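Local coordinates for protein oxidoreductase, iron/ascorbate family (Shewanella oneidensis, PDB 3ON7) that probably acts as an iron(II)-dependent oxygenase that forms ethene from 2-oxoglutarate and oxidises L-arginine to guanidine and L-glutamate 5-semialdehyde, at residues Leu4-Tyr9 with Phe27-Asn32; His33-Glu38 with Glu111-Leu116; Ile180-Thr185 with Ile210-Gly215; Thr185-Gly190 with Pro204-Asn209. All coordinates share one frame; numbering follows the deposited sequence. Where two conformers were deposited one is given.

Interaction 1 (Leu4-Tyr9 with Phe27-Asn32); sequences LETIDY and FGVLSN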
loop_
_atom_site.group_PDB
_atom_site.type_symbol
_atom_site.label_atom_id
_atom_site.label_comp_id
_atom_site.label_asym_id
_atom_site.label_seq_id
_atom_site.Cartn_x
_atom_site.Cartn_y
_atom_site.Cartn_z
ATOM N N LEU B 4 30.525 -2.519 24.747
ATOM C CA LEU B 4 30.995 -1.431 23.873
ATOM C C LEU B 4 31.549 -0.274 24.691
ATOM O O LEU B 4 31.147 -0.080 25.833
ATOM C CB LEU B 4 29.834 -0.899 23.050
ATOM C CG LEU B 4 29.301 -1.797 21.939
ATOM C CD1 LEU B 4 27.918 -1.334 21.569
ATOM C CD2 LEU B 4 30.216 -1.718 20.755
ATOM N N GLU B 5 32.444 0.512 24.097
ATOM C CA GLU B 5 33.089 1.612 24.802
ATOM C C GLU B 5 32.207 2.863 24.849
ATOM O O GLU B 5 31.742 3.325 23.824
ATOM C CB GLU B 5 34.416 1.957 24.131
ATOM C CG GLU B 5 35.306 2.869 24.975
ATOM C CD GLU B 5 36.734 3.010 24.442
ATOM O OE1 GLU B 5 36.911 3.426 23.275
ATOM O OE2 GLU B 5 37.678 2.730 25.214
ATOM N N THR B 6 31.990 3.421 26.032
ATOM C CA THR B 6 31.369 4.739 26.121
ATOM C C THR B 6 32.385 5.782 25.719
ATOM O O THR B 6 33.454 5.829 26.289
ATOM C CB THR B 6 30.927 5.066 27.530
ATOM O OG1 THR B 6 29.911 4.140 27.945
ATOM C CG2 THR B 6 30.392 6.501 27.580
ATOM N N ILE B 7 32.066 6.614 24.734
ATOM C CA ILE B 7 32.977 7.685 24.325
ATOM C C ILE B 7 32.415 9.029 24.744
ATOM O O ILE B 7 31.304 9.369 24.381
ATOM C CB ILE B 7 33.201 7.690 22.812
ATOM C CG1 ILE B 7 33.872 6.379 22.378
ATOM C CG2 ILE B 7 34.072 8.872 22.428
ATOM C CD1 ILE B 7 33.714 6.064 20.907
ATOM N N ASP B 8 33.183 9.787 25.514
ATOM C CA ASP B 8 32.783 11.135 25.934
ATOM C C ASP B 8 32.868 12.108 24.764
ATOM O O ASP B 8 33.934 12.337 24.213
ATOM C CB ASP B 8 33.683 11.611 27.069
ATOM C CG ASP B 8 33.145 12.821 27.780
ATOM O OD1 ASP B 8 32.829 13.822 27.120
ATOM O OD2 ASP B 8 33.084 12.782 29.019
ATOM N N TYR B 9 31.724 12.674 24.402
ATOM C CA TYR B 9 31.590 13.587 23.268
ATOM C C TYR B 9 32.564 14.730 23.399
ATOM O O TYR B 9 33.070 15.227 22.404
ATOM C CB TYR B 9 30.163 14.133 23.237
ATOM C CG TYR B 9 29.883 15.193 22.195
ATOM C CD1 TYR B 9 29.558 14.838 20.882
ATOM C CD2 TYR B 9 29.907 16.553 22.521
ATOM C CE1 TYR B 9 29.274 15.806 19.934
ATOM C CE2 TYR B 9 29.645 17.529 21.559
ATOM C CZ TYR B 9 29.318 17.135 20.271
ATOM O OH TYR B 9 29.053 18.071 19.307
ATOM N N PHE B 27 28.054 0.079 15.966
ATOM C CA PHE B 27 27.458 0.898 17.019
ATOM C C PHE B 27 28.491 1.835 17.640
ATOM O O PHE B 27 29.688 1.539 17.666
ATOM C CB PHE B 27 26.892 0.018 18.141
ATOM C CG PHE B 27 25.470 -0.410 17.915
ATOM C CD1 PHE B 27 25.148 -1.302 16.889
ATOM C CD2 PHE B 27 24.448 0.067 18.734
ATOM C CE1 PHE B 27 23.857 -1.686 16.680
ATOM C CE2 PHE B 27 23.153 -0.321 18.531
ATOM C CZ PHE B 27 22.851 -1.200 17.507
ATOM N N GLY B 28 27.992 2.947 18.169
ATOM C CA GLY B 28 28.804 3.908 18.893
ATOM C C GLY B 28 28.000 4.451 20.044
ATOM O O GLY B 28 26.809 4.674 19.908
ATOM N N VAL B 29 28.642 4.654 21.187
ATOM C CA VAL B 29 27.962 5.135 22.381
ATOM C C VAL B 29 28.572 6.491 22.763
ATOM O O VAL B 29 29.773 6.582 22.922
ATOM C CB VAL B 29 28.148 4.120 23.519
ATOM C CG1 VAL B 29 27.481 4.598 24.790
ATOM C CG2 VAL B 29 27.628 2.756 23.107
ATOM N N LEU B 30 27.758 7.542 22.866
ATOM C CA LEU B 30 28.257 8.863 23.234
ATOM C C LEU B 30 27.711 9.328 24.573
ATOM O O LEU B 30 26.496 9.315 24.774
ATOM C CB LEU B 30 27.884 9.902 22.179
ATOM C CG LEU B 30 28.656 9.899 20.865
ATOM C CD1 LEU B 30 28.049 10.945 19.935
ATOM C CD2 LEU B 30 30.121 10.148 21.088
ATOM N N SER B 31 28.599 9.769 25.469
ATOM C CA SER B 31 28.177 10.473 26.693
ATOM C C SER B 31 28.407 11.981 26.577
ATOM O O SER B 31 29.129 12.444 25.680
ATOM C CB SER B 31 28.899 9.928 27.918
ATOM O OG SER B 31 30.126 10.586 28.111
ATOM N N ASN B 32 27.771 12.736 27.472
ATOM C CA ASN B 32 27.926 14.189 27.528
ATOM C C ASN B 32 27.735 14.862 26.175
ATOM O O ASN B 32 28.541 15.692 25.776
ATOM C CB ASN B 32 29.306 14.524 28.077
ATOM C CG ASN B 32 29.481 14.038 29.489
ATOM O OD1 ASN B 32 29.963 12.937 29.718
ATOM N ND2 ASN B 32 29.049 14.846 30.446
HETATM O O HOH W 1 31.324 3.605 21.007
#
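I7 and L30 stand as neighbours on two parallel strands of a beta-alpha-beta unit, strand 6-8, helix 14-25 and strand 27-31, and they illustrate how such a crossover sorts its side chains by face. Both turn to the side covered by the helix, where I7 rests on S14 and R17 and L30 on F18. Between the two, I7 CB approaches L30 CD2 at 4.3 Å. The opposite face carries T6, V29, D8 and S31. Here the side chains of T6 and V29 slant across each other, and the methyl CG2 of T6 leans on S31 CB at 3.8 Å. The carboxylate of D8 forms a salt bridge with R10.

At the start of the strands L4 reaches over with one branch, CD1 lying 3.8 Å from F27 CB, while the F27 ring runs on to meet H231 edge to face. At the other end CG of Y9 is anti to the nitrogen (chi1 175°), and L30 CD1 lies at the edge of the ring, near its plane, 4.3 Å from Y9 CD1. The phenol OH is fixed by a hydrogen bond to E119.

The backbones join as parallel strands do, with I7 bonding through N to V29 O and through O to S31 N, the residues flanking its partner L30. Y9 N continues the pattern to S31 O at 2.9 Å. Before I7 the strands part, and a water fills the place of a direct bond, donating to E5 O and accepting from V29 N, the V29 N to water distance being 2.9 Å.

Interaction 2 (His33-Glu38 with Glu111-Leu116); sequences HPIDKE and EKANTL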
loop_
_atom_site.group_PDB
_atom_site.type_symbol
_atom_site.label_atom_id
_atom_site.label_comp_id
_atom_site.label_asym_id
_atom_site.label_seq_id
_atom_site.Cartn_x
_atom_site.Cartn_y
_atom_site.Cartn_z
ATOM N N HIS B 33 26.689 14.459 25.465
ATOM C CA HIS B 33 26.344 15.025 24.156
ATOM C C HIS B 33 25.626 16.364 24.328
ATOM O O HIS B 33 25.244 16.721 25.446
ATOM C CB HIS B 33 25.465 14.037 23.356
ATOM C CG HIS B 33 24.253 13.577 24.095
ATOM N ND1 HIS B 33 23.077 14.295 24.118
ATOM C CD2 HIS B 33 24.047 12.489 24.879
ATOM C CE1 HIS B 33 22.197 13.667 24.882
ATOM N NE2 HIS B 33 22.760 12.569 25.355
ATOM N N PRO B 34 25.437 17.111 23.226
ATOM C CA PRO B 34 24.856 18.445 23.320
ATOM C C PRO B 34 23.351 18.550 23.481
ATOM O O PRO B 34 22.845 19.656 23.540
ATOM C CB PRO B 34 25.237 19.106 21.976
ATOM C CG PRO B 34 26.097 18.164 21.276
ATOM C CD PRO B 34 25.880 16.820 21.858
ATOM N N ILE B 35 22.626 17.443 23.523
ATOM C CA ILE B 35 21.185 17.535 23.642
ATOM C C ILE B 35 20.787 17.681 25.111
ATOM O O ILE B 35 21.062 16.811 25.954
ATOM C CB ILE B 35 20.478 16.363 22.990
ATOM C CG1 ILE B 35 20.737 16.361 21.473
ATOM C CG2 ILE B 35 19.004 16.455 23.236
ATOM C CD1 ILE B 35 19.875 15.376 20.706
ATOM N N ASP B 36 20.142 18.809 25.388
ATOM C CA ASP B 36 19.720 19.188 26.744
ATOM C C ASP B 36 19.043 18.021 27.455
ATOM O O ASP B 36 17.976 17.554 27.040
ATOM C CB ASP B 36 18.779 20.393 26.680
ATOM C CG ASP B 36 18.326 20.875 28.056
ATOM O OD1 ASP B 36 19.017 20.585 29.080
ATOM O OD2 ASP B 36 17.265 21.555 28.092
ATOM N N LYS B 37 19.698 17.583 28.527
ATOM C CA LYS B 37 19.297 16.463 29.389
ATOM C C LYS B 37 17.871 16.609 29.914
ATOM O O LYS B 37 17.114 15.630 30.083
ATOM C CB LYS B 37 20.253 16.425 30.601
ATOM C CG LYS B 37 20.379 15.076 31.306
ATOM C CD LYS B 37 21.589 15.051 32.240
ATOM N N GLU B 38 17.521 17.847 30.239
ATOM C CA GLU B 38 16.228 18.087 30.847
ATOM C C GLU B 38 15.130 18.133 29.795
ATOM O O GLU B 38 13.985 17.903 30.125
ATOM C CB GLU B 38 16.237 19.324 31.766
ATOM C CG GLU B 38 16.259 20.695 31.100
ATOM C CD GLU B 38 15.760 21.808 32.040
ATOM O OE1 GLU B 38 16.413 22.039 33.091
ATOM O OE2 GLU B 38 14.717 22.445 31.724
ATOM N N GLU B 111 14.549 18.275 15.954
ATOM C CA GLU B 111 15.438 19.225 15.293
ATOM C C GLU B 111 16.843 19.042 15.864
ATOM O O GLU B 111 17.814 18.938 15.110
ATOM C CB GLU B 111 14.919 20.671 15.497
ATOM C CG GLU B 111 15.815 21.784 14.939
ATOM C CD GLU B 111 15.283 23.197 15.231
ATOM N N LYS B 112 16.930 18.968 17.195
ATOM C CA LYS B 112 18.220 18.881 17.876
ATOM C C LYS B 112 18.921 17.549 17.625
ATOM O O LYS B 112 20.142 17.495 17.576
ATOM C CB LYS B 112 18.044 19.111 19.382
ATOM C CG LYS B 112 17.743 20.579 19.752
ATOM C CD LYS B 112 17.506 20.769 21.258
ATOM C CE LYS B 112 17.769 22.211 21.723
ATOM N NZ LYS B 112 16.554 23.084 21.732
ATOM N N ALA B 113 18.142 16.477 17.476
ATOM C CA ALA B 113 18.698 15.167 17.249
ATOM C C ALA B 113 19.129 15.003 15.800
ATOM O O ALA B 113 20.117 14.316 15.519
ATOM C CB ALA B 113 17.702 14.081 17.653
ATOM N N ASN B 114 18.392 15.624 14.882
ATOM C CA ASN B 114 18.818 15.682 13.494
ATOM C C ASN B 114 20.124 16.461 13.356
ATOM O O ASN B 114 20.989 16.062 12.595
ATOM C CB ASN B 114 17.725 16.303 12.608
ATOM C CG ASN B 114 16.807 15.256 12.010
ATOM O OD1 ASN B 114 17.112 14.670 10.970
ATOM N ND2 ASN B 114 15.668 15.013 12.671
ATOM N N THR B 115 20.267 17.545 14.122
ATOM C CA THR B 115 21.511 18.329 14.134
ATOM C C THR B 115 22.681 17.471 14.634
ATOM O O THR B 115 23.720 17.414 13.969
ATOM C CB THR B 115 21.384 19.638 14.955
ATOM O OG1 THR B 115 20.419 20.493 14.329
ATOM C CG2 THR B 115 22.755 20.391 15.074
ATOM N N LEU B 116 22.510 16.748 15.741
ATOM C CA LEU B 116 23.595 15.861 16.202
ATOM C C LEU B 116 23.880 14.778 15.163
ATOM O O LEU B 116 25.040 14.517 14.857
ATOM C CB LEU B 116 23.278 15.208 17.557
ATOM C CG LEU B 116 24.324 14.294 18.234
ATOM C CD1 LEU B 116 25.645 15.016 18.466
ATOM C CD2 LEU B 116 23.792 13.726 19.569
#
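The imidazole of H33, whose CB meets L116 CD2 at 4.2 Å, has I35 CA at its edge and in its plane. ND1 accepts a hydrogen bond: I35 N donates to H33 ND1 at 3.2 Å, lying 18° out of the ring plane. Chi1 of 53° tucks the ring between backbone nitrogen and carbonyl carbon, folding it back over its own chain instead of out toward the helix, so that the histidine shapes the turn while its CB does the touching. The pyrrolidine of P34 is the second ring of the contact. L116 passes it at about a right angle, and P34 CD lies 3.8 Å from L116 CD1.

I35 carries the rest. Its longer branch is stretched out toward helix 103-126, and the terminal CD1 settles against the helix backbone, 3.7 Å from A113 CA and 3.8 Å from K112 O, with A113 CB a little farther at 4.0 Å. K112 O already accepts from L116 N within the helix, so the methyl lies beside an oxygen that has its partner. No hydrogen bond crosses between the segments; the contact is van der Waals packing, mostly of apolar groups. Beyond I35 the chain turns into helix 37-51, with D36 at the N-cap position, where its OD1 accepts a weak bond from E38 N.

The turn thus forms a bridge between the end of strand 27-31 and helix 37-51. I35 also touches V40 of that helix, A113 leans on L250 of strand 245-252, H33 and L116 both reach I210 of strand 210-214, and Y9 contacts P34 and L116.

Interaction 3 (Ile180-Thr185 with Ile210-Gly215); sequences ITVLPT and IIINIG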
loop_
_atom_site.group_PDB
_atom_site.type_symbol
_atom_site.label_atom_id
_atom_site.label_comp_id
_atom_site.label_asym_id
_atom_site.label_seq_id
_atom_site.Cartn_x
_atom_site.Cartn_y
_atom_site.Cartn_z
ATOM N N ILE B 180 21.255 5.975 9.609
ATOM C CA ILE B 180 21.651 5.771 10.997
ATOM C C ILE B 180 20.463 5.958 11.913
ATOM O O ILE B 180 19.505 6.659 11.582
ATOM C CB ILE B 180 22.809 6.703 11.493
ATOM C CG1 ILE B 180 22.444 8.186 11.373
ATOM C CG2 ILE B 180 24.113 6.405 10.745
ATOM C CD1 ILE B 180 23.438 9.104 12.075
ATOM N N THR B 181 20.573 5.353 13.084
ATOM C CA THR B 181 19.578 5.459 14.115
ATOM C C THR B 181 20.207 6.049 15.380
ATOM O O THR B 181 21.351 5.789 15.658
ATOM C CB THR B 181 18.988 4.091 14.364
ATOM O OG1 THR B 181 18.401 3.632 13.130
ATOM C CG2 THR B 181 17.942 4.141 15.494
ATOM N N VAL B 182 19.445 6.845 16.127
ATOM C CA VAL B 182 19.965 7.600 17.268
ATOM C C VAL B 182 19.043 7.397 18.483
ATOM O O VAL B 182 17.852 7.705 18.405
ATOM C CB VAL B 182 19.982 9.103 16.898
ATOM C CG1 VAL B 182 20.219 9.974 18.142
ATOM C CG2 VAL B 182 21.002 9.360 15.780
ATOM N N LEU B 183 19.569 6.867 19.587
ATOM C CA LEU B 183 18.714 6.504 20.745
ATOM C C LEU B 183 19.297 6.895 22.114
ATOM O O LEU B 183 20.274 6.296 22.549
ATOM C CB LEU B 183 18.433 4.999 20.723
ATOM C CG LEU B 183 17.744 4.376 21.948
ATOM C CD1 LEU B 183 16.274 4.719 21.994
ATOM C CD2 LEU B 183 17.916 2.866 21.946
ATOM N N PRO B 184 18.660 7.860 22.819
ATOM C CA PRO B 184 19.032 8.121 24.188
ATOM C C PRO B 184 18.665 6.944 25.065
ATOM O O PRO B 184 17.638 6.301 24.835
ATOM C CB PRO B 184 18.163 9.319 24.578
ATOM C CG PRO B 184 17.517 9.782 23.354
ATOM C CD PRO B 184 17.479 8.647 22.434
ATOM N N THR B 185 19.490 6.667 26.063
ATOM C CA THR B 185 19.191 5.602 27.006
ATOM C C THR B 185 18.806 6.186 28.376
ATOM O O THR B 185 18.991 7.386 28.603
ATOM C CB THR B 185 20.376 4.699 27.163
ATOM O OG1 THR B 185 21.472 5.464 27.661
ATOM C CG2 THR B 185 20.738 4.079 25.841
ATOM N N ILE B 210 23.910 8.318 24.551
ATOM C CA ILE B 210 23.152 8.260 23.327
ATOM C C ILE B 210 23.831 7.215 22.436
ATOM O O ILE B 210 25.051 7.210 22.290
ATOM C CB ILE B 210 23.029 9.667 22.725
ATOM C CG1 ILE B 210 21.793 9.789 21.852
ATOM C CG2 ILE B 210 24.268 10.040 21.958
ATOM C CD1 ILE B 210 21.408 11.218 21.612
ATOM N N ILE B 211 23.021 6.295 21.913
ATOM C CA ILE B 211 23.506 5.121 21.168
ATOM C C ILE B 211 23.214 5.344 19.710
ATOM O O ILE B 211 22.099 5.728 19.350
ATOM C CB ILE B 211 22.796 3.814 21.620
ATOM C CG1 ILE B 211 22.650 3.789 23.133
ATOM C CG2 ILE B 211 23.548 2.537 21.118
ATOM C CD1 ILE B 211 23.899 4.174 23.896
ATOM N N ILE B 212 24.220 5.151 18.874
ATOM C CA ILE B 212 24.087 5.392 17.453
ATOM C C ILE B 212 24.515 4.159 16.697
ATOM O O ILE B 212 25.574 3.593 16.979
ATOM C CB ILE B 212 24.940 6.585 17.016
ATOM C CG1 ILE B 212 24.464 7.862 17.733
ATOM C CG2 ILE B 212 24.877 6.787 15.499
ATOM C CD1 ILE B 212 25.329 8.249 18.879
ATOM N N ASN B 213 23.702 3.742 15.725
ATOM C CA ASN B 213 24.040 2.575 14.937
ATOM C C ASN B 213 23.844 2.764 13.429
ATOM O O ASN B 213 22.990 3.531 12.983
ATOM C CB ASN B 213 23.320 1.344 15.482
ATOM C CG ASN B 213 21.832 1.328 15.171
ATOM O OD1 ASN B 213 21.013 1.969 15.850
ATOM N ND2 ASN B 213 21.462 0.549 14.163
ATOM N N ILE B 214 24.726 2.116 12.674
ATOM C CA ILE B 214 24.679 2.021 11.217
ATOM C C ILE B 214 23.457 1.203 10.828
ATOM O O ILE B 214 23.159 0.205 11.492
ATOM C CB ILE B 214 25.904 1.234 10.703
ATOM C CG1 ILE B 214 27.209 1.930 11.084
ATOM C CG2 ILE B 214 25.833 0.977 9.150
ATOM C CD1 ILE B 214 27.396 3.351 10.519
ATOM N N GLY B 215 22.771 1.617 9.762
ATOM C CA GLY B 215 21.645 0.863 9.182
ATOM C C GLY B 215 21.985 0.337 7.783
ATOM O O GLY B 215 22.994 0.749 7.181
#
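T181 and N213 form a hydrogen-bonded pair of two antiparallel strands, and L183 with I211 forms the next. Four backbone bonds join them. T181 N gives to N213 O at 3.0 Å and L183 N to I211 O at 2.8 Å, both donors lying in the carbonyl plane. Of the returning bonds, I211 N reaches L183 O from well above the carbonyl plane, 44° out of it. The carbonyls of T181, L183, I211 and N213 also receive CA-H...O contacts, as close as 3.3 Å from I212 CA to T181 O.

Apolar contacts line one face. V182 and I210 cross at a slant, with V182 CG1 3.9 Å from I210 CD1, and V182 CG2 touches I212 CG1 at 4.2 Å. Helix 103-126 covers this side, receiving I180 on A117 and L121 and I212 on L120. Just past the strand end T185 CG2 comes to 3.3 Å from I211 CG1, tighter than usual van der Waals contact, the two side chains crossing at about a right angle.

The polar pair, T181 and N213, shares its face with I211. The two run side by side, pointing the same way, with N213 OD1 3.3 Å from T181 CB. Chi1 of 73° for N213 bends the amide back so that ND2 can hydrogen-bond D176 OD2, the atom that T181 OG1 also binds.

T181 and N213 thus both hold D176, which, with H174 and H231, probably marks the two-histidine, one-carboxylate iron site of 2-oxoglutarate oxygenases, vacant here; the two residues would then be second-shell. The strand pairing is consistent with the double-stranded beta-helix core of these enzymes.

Interaction 4 (Thr185-Gly190 with Pro204-Asn209); sequences TANEPG and PSDFGN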
loop_
_atom_site.group_PDB
_atom_site.type_symbol
_atom_site.label_atom_id
_atom_site.label_comp_id
_atom_site.label_asym_id
_atom_site.label_seq_id
_atom_site.Cartn_x
_atom_site.Cartn_y
_atom_site.Cartn_z
ATOM N N THR B 185 19.490 6.667 26.063
ATOM C CA THR B 185 19.191 5.602 27.006
ATOM C C THR B 185 18.806 6.186 28.376
ATOM O O THR B 185 18.991 7.386 28.603
ATOM C CB THR B 185 20.376 4.699 27.163
ATOM O OG1 THR B 185 21.472 5.464 27.661
ATOM C CG2 THR B 185 20.738 4.079 25.841
ATOM N N ALA B 186 18.288 5.335 29.273
ATOM C CA ALA B 186 17.790 5.782 30.598
ATOM C C ALA B 186 18.015 4.758 31.712
ATOM O O ALA B 186 17.108 4.477 32.512
ATOM C CB ALA B 186 16.301 6.157 30.514
ATOM N N ASN B 187 19.231 4.218 31.758
ATOM C CA ASN B 187 19.694 3.318 32.818
ATOM C C ASN B 187 18.878 2.038 32.992
ATOM O O ASN B 187 18.713 1.533 34.089
ATOM C CB ASN B 187 19.816 4.093 34.137
ATOM C CG ASN B 187 20.809 3.460 35.110
ATOM O OD1 ASN B 187 21.878 2.996 34.721
ATOM N ND2 ASN B 187 20.450 3.451 36.383
ATOM N N GLU B 188 18.385 1.513 31.882
ATOM C CA GLU B 188 17.671 0.238 31.855
ATOM C C GLU B 188 18.514 -0.738 31.045
ATOM O O GLU B 188 18.491 -0.704 29.816
ATOM C CB GLU B 188 16.297 0.424 31.196
ATOM C CG GLU B 188 15.373 1.416 31.920
ATOM C CD GLU B 188 14.582 2.332 30.976
ATOM O OE1 GLU B 188 15.014 2.557 29.814
ATOM O OE2 GLU B 188 13.528 2.853 31.422
ATOM N N PRO B 189 19.297 -1.590 31.725
ATOM C CA PRO B 189 20.177 -2.479 30.949
ATOM C C PRO B 189 19.403 -3.530 30.132
ATOM O O PRO B 189 18.327 -3.949 30.537
ATOM C CB PRO B 189 21.088 -3.128 32.015
ATOM C CG PRO B 189 20.458 -2.831 33.354
ATOM C CD PRO B 189 19.510 -1.674 33.184
ATOM N N GLY B 190 19.949 -3.938 28.993
ATOM C CA GLY B 190 19.320 -4.982 28.179
ATOM C C GLY B 190 19.570 -4.906 26.680
ATOM O O GLY B 190 19.513 -5.932 25.999
ATOM N N PRO B 204 26.366 0.066 27.251
ATOM C CA PRO B 204 26.240 0.899 28.455
ATOM C C PRO B 204 25.093 1.878 28.273
ATOM O O PRO B 204 25.116 2.666 27.339
ATOM C CB PRO B 204 27.577 1.632 28.535
ATOM C CG PRO B 204 28.525 0.810 27.701
ATOM C CD PRO B 204 27.725 0.096 26.675
ATOM N N SER B 205 24.096 1.798 29.142
ATOM C CA SER B 205 22.829 2.483 28.928
ATOM C C SER B 205 22.510 3.503 30.023
ATOM O O SER B 205 21.351 3.764 30.297
ATOM C CB SER B 205 21.718 1.438 28.828
ATOM O OG SER B 205 21.958 0.546 27.747
ATOM N N ASP B 206 23.548 4.098 30.615
ATOM C CA ASP B 206 23.390 5.144 31.641
ATOM C C ASP B 206 22.590 6.340 31.124
ATOM O O ASP B 206 22.573 6.610 29.926
ATOM C CB ASP B 206 24.755 5.651 32.097
ATOM C CG ASP B 206 25.647 4.538 32.629
ATOM O OD1 ASP B 206 26.323 3.851 31.811
ATOM O OD2 ASP B 206 25.658 4.353 33.865
ATOM N N PHE B 207 21.928 7.055 32.034
ATOM C CA PHE B 207 21.278 8.315 31.697
ATOM C C PHE B 207 22.333 9.184 31.047
ATOM O O PHE B 207 23.479 9.140 31.443
ATOM C CB PHE B 207 20.771 9.045 32.948
ATOM C CG PHE B 207 19.585 8.407 33.601
ATOM C CD1 PHE B 207 18.308 8.608 33.093
ATOM C CD2 PHE B 207 19.742 7.636 34.750
ATOM C CE1 PHE B 207 17.196 8.029 33.706
ATOM C CE2 PHE B 207 18.641 7.049 35.376
ATOM C CZ PHE B 207 17.363 7.250 34.851
ATOM N N GLY B 208 21.941 9.970 30.053
ATOM C CA GLY B 208 22.873 10.840 29.350
ATOM C C GLY B 208 23.676 10.178 28.233
ATOM O O GLY B 208 24.424 10.863 27.523
ATOM N N ASN B 209 23.575 8.858 28.076
ATOM C CA ASN B 209 24.205 8.213 26.917
ATOM C C ASN B 209 23.294 8.298 25.720
ATOM O O ASN B 209 22.066 8.343 25.847
ATOM C CB ASN B 209 24.606 6.746 27.170
ATOM C CG ASN B 209 25.877 6.634 27.975
ATOM O OD1 ASN B 209 26.441 7.649 28.392
ATOM N ND2 ASN B 209 26.349 5.403 28.192
HETATM O O HOH W 2 19.761 -0.862 27.429
#
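A type II beta turn from D206 to N209 meets the loop that follows strand 180-184, and T185 ties the two together. Its OG1 donates to D206 O at 2.8 Å, while N209 N, closing the turn, reaches the same oxygen from the opposite face of the carbonyl; two donors therefore grip one acceptor. T185 N bonds N209 O at 3.1 Å. Two residues on, N187 N makes a short bond of 2.6 Å to S205 O, bent at the hydrogen (138°) yet lying in the carbonyl plane.

F207, the second residue of the turn, lays one ring face over the A186 peptide, with A186 C 3.9 Å above the ring plane and displaced toward the rim. N187 CB presses on the same ring obliquely, 3.4 Å from F207 CE2, and the N187 amide is turned 41° from the ring plane. A water donates to both E188 O and S205 OG, and S205 OG also bonds V203 O.

G208, at the third position with positive phi, has the backbone shape expected in a type II turn. The two loops flank strands 191-194 and 200-202, adjacent and antiparallel, and the pairing closes the base of this beta hairpin.

How the interactions relate
From the N terminus, interaction 1 closes first, around helix 14-25, and places the outermost strand 6-8 beside 27-31. Interaction 2 opens directly afterwards, and its much longer loop ends at helix 103-126; Y9 touches P34 and L116 where the two meet. Interaction 3 comes later in series and encloses interaction 4, with T185 common to both, so that hairpin 191-194/200-202 lies inside two nested closures. No two of the loops cross. Strand 27-31 pairs with 210-214 through G28 to I212 and L30 to I210, joining interactions 1 and 3 in one sheet, while P204 of interaction 4 packs on L4 and T6.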